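Local coordinates for helix-turn-helix transcriptional regulator (Pseudomonas aeruginosa, PDB 5XHX), which probably binds DNA to regulate transcription as a LuxR-family regulator, of which this chain is the N-terminal ligand-binding domain, at residues A[27-32]-A[139-144]. Numbering follows the deposited sequence.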
loop_
_atom_site.group_PDB
_atom_site.type_symbol
_atom_site.label_atom_id
_atom_site.label_comp_id
_atom_site.label_asym_id
_atom_site.label_seq_id
_atom_site.Cartn_x
_atom_site.Cartn_y
_atom_site.Cartn_z
ATOM N N PHE A 27 -6.807 9.562 -9.081
ATOM C CA PHE A 27 -8.044 9.232 -8.388
ATOM C C PHE A 27 -7.819 8.475 -7.081
ATOM O O PHE A 27 -8.760 7.855 -6.576
ATOM C CB PHE A 27 -8.949 8.407 -9.307
ATOM C CG PHE A 27 -8.215 7.332 -10.072
ATOM C CD1 PHE A 27 -8.112 6.048 -9.565
ATOM C CD2 PHE A 27 -7.609 7.616 -11.290
ATOM C CE1 PHE A 27 -7.431 5.056 -10.265
ATOM C CE2 PHE A 27 -6.925 6.639 -11.996
ATOM C CZ PHE A 27 -6.841 5.351 -11.481
ATOM N N PHE A 28 -6.603 8.502 -6.529
ATOM C CA PHE A 28 -6.327 7.734 -5.314
ATOM C C PHE A 28 -7.263 8.120 -4.169
ATOM O O PHE A 28 -7.838 7.251 -3.512
ATOM C CB PHE A 28 -4.876 7.917 -4.876
ATOM C CG PHE A 28 -4.620 7.454 -3.460
ATOM C CD1 PHE A 28 -4.476 6.092 -3.173
ATOM C CD2 PHE A 28 -4.550 8.373 -2.410
ATOM C CE1 PHE A 28 -4.261 5.659 -1.872
ATOM C CE2 PHE A 28 -4.334 7.940 -1.097
ATOM C CZ PHE A 28 -4.184 6.582 -0.833
ATOM N N TRP A 29 -7.405 9.424 -3.890
ATOM C CA TRP A 29 -8.213 9.830 -2.739
ATOM C C TRP A 29 -9.672 9.439 -2.919
ATOM O O TRP A 29 -10.343 9.065 -1.950
ATOM C CB TRP A 29 -8.086 11.340 -2.494
ATOM C CG TRP A 29 -6.713 11.711 -2.067
ATOM C CD1 TRP A 29 -5.778 12.348 -2.809
ATOM C CD2 TRP A 29 -6.093 11.413 -0.804
ATOM N NE1 TRP A 29 -4.626 12.504 -2.085
ATOM C CE2 TRP A 29 -4.796 11.941 -0.848
ATOM C CE3 TRP A 29 -6.531 10.789 0.372
ATOM C CZ2 TRP A 29 -3.905 11.838 0.227
ATOM C CZ3 TRP A 29 -5.652 10.694 1.442
ATOM C CH2 TRP A 29 -4.355 11.209 1.360
ATOM N N ARG A 30 -10.189 9.531 -4.149
ATOM C CA ARG A 30 -11.545 9.052 -4.403
ATOM C C ARG A 30 -11.677 7.571 -4.067
ATOM O O ARG A 30 -12.668 7.155 -3.457
ATOM C CB ARG A 30 -11.955 9.310 -5.860
ATOM C CG ARG A 30 -13.412 8.883 -6.140
ATOM C CD ARG A 30 -13.871 9.115 -7.591
ATOM N NE ARG A 30 -12.978 8.507 -8.576
ATOM C CZ ARG A 30 -13.094 7.261 -9.042
ATOM N NH1 ARG A 30 -14.069 6.466 -8.617
ATOM N NH2 ARG A 30 -12.224 6.808 -9.940
ATOM N N ILE A 31 -10.675 6.761 -4.428
ATOM C CA ILE A 31 -10.770 5.324 -4.158
ATOM C C ILE A 31 -10.650 5.045 -2.663
ATOM O O ILE A 31 -11.331 4.165 -2.128
ATOM C CB ILE A 31 -9.712 4.542 -4.964
ATOM C CG1 ILE A 31 -9.885 4.792 -6.469
ATOM C CG2 ILE A 31 -9.822 3.022 -4.646
ATOM C CD1 ILE A 31 -11.286 4.508 -6.960
ATOM N N LEU A 32 -9.793 5.791 -1.962
ATOM C CA LEU A 32 -9.686 5.615 -0.515
ATOM C C LEU A 32 -10.998 5.969 0.183
ATOM O O LEU A 32 -11.504 5.207 1.019
ATOM C CB LEU A 32 -8.518 6.455 0.021
ATOM C CG LEU A 32 -8.338 6.467 1.550
ATOM C CD1 LEU A 32 -8.332 5.050 2.137
ATOM C CD2 LEU A 32 -7.061 7.205 1.920
ATOM N N ARG A 139 3.453 20.608 8.889
ATOM C CA ARG A 139 2.400 20.218 7.967
ATOM C C ARG A 139 1.650 18.998 8.491
ATOM O O ARG A 139 2.219 18.144 9.178
ATOM C CB ARG A 139 2.985 19.953 6.583
ATOM C CG ARG A 139 3.569 21.216 5.935
ATOM C CD ARG A 139 4.124 20.897 4.563
ATOM N NE ARG A 139 5.111 19.838 4.684
ATOM C CZ ARG A 139 5.283 18.864 3.797
ATOM N NH1 ARG A 139 4.522 18.805 2.707
ATOM N NH2 ARG A 139 6.206 17.939 4.017
ATOM N N THR A 140 0.349 18.947 8.191
ATOM C CA THR A 140 -0.517 17.839 8.589
ATOM C C THR A 140 -1.344 17.423 7.384
ATOM O O THR A 140 -2.143 18.219 6.872
ATOM C CB THR A 140 -1.445 18.221 9.746
ATOM O OG1 THR A 140 -0.693 18.827 10.800
ATOM C CG2 THR A 140 -2.158 16.972 10.301
ATOM N N LEU A 141 -1.153 16.186 6.930
ATOM C CA LEU A 141 -1.982 15.634 5.863
ATOM C C LEU A 141 -3.296 15.122 6.446
ATOM O O LEU A 141 -3.302 14.353 7.411
ATOM C CB LEU A 141 -1.240 14.510 5.135
ATOM C CG LEU A 141 -2.021 13.660 4.129
ATOM C CD1 LEU A 141 -2.496 14.514 2.947
ATOM C CD2 LEU A 141 -1.151 12.520 3.605
ATOM N N CYS A 142 -4.415 15.537 5.857
ATOM C CA CYS A 142 -5.714 15.222 6.438
ATOM C C CYS A 142 -6.642 14.652 5.384
ATOM O O CYS A 142 -6.694 15.143 4.249
ATOM C CB CYS A 142 -6.361 16.455 7.058
ATOM S SG CYS A 142 -5.386 17.175 8.377
ATOM N N LEU A 143 -7.374 13.620 5.769
ATOM C CA LEU A 143 -8.433 13.066 4.948
ATOM C C LEU A 143 -9.721 13.316 5.708
ATOM O O LEU A 143 -9.953 12.717 6.761
ATOM C CB LEU A 143 -8.234 11.572 4.667
ATOM C CG LEU A 143 -9.472 10.932 4.021
ATOM C CD1 LEU A 143 -9.771 11.568 2.644
ATOM C CD2 LEU A 143 -9.286 9.424 3.916
ATOM N N SER A 144 -10.539 14.221 5.183
ATOM C CA SER A 144 -11.824 14.539 5.781
ATOM C C SER A 144 -12.893 13.684 5.123
ATOM O O SER A 144 -12.917 13.558 3.899
ATOM C CB SER A 144 -12.154 16.027 5.591
ATOM O OG SER A 144 -13.566 16.198 5.538
#
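The indole of W29 reaches from helix 28-36 to two leucines of strand 140-147, L141 and L143, and L32, one turn further on, adds a further contact, to L143. Packing is closest between L32 and L143: L32 CD2 lies 3.7 Å from L143 CD2. The other branch of L143 serves the tryptophan, with CD1 4.0 Å from W29 CE3, so the two branches of L143 are divided between the two helix residues. Looser contact follows at the far end of the benzo ring, where L141 approaches from the opposite direction and its CD1 stays 4.1 Å from W29 CZ2; L141 CD1 and L143 CD1 both meet the ring obliquely. With CG beside its backbone N (chi1 -67°), the indole extends to the strand, while F28 CD2 covers one face 3.8 Å above its plane. NE1 is hydrogen-bonded to OE2 of E177, which satisfies the buried ring's polar atom. No hydrogen bond joins helix and strand, whose segments cross at -51°, and the outward side of the helix, bearing the exposed R30, does not meet the strand. M170 of helix 153-173 also touches W29 and L143, adding to the packing between helices and the central strand of an antiparallel sheet, the alpha-beta-alpha sandwich seen in LuxR-type ligand-binding domains.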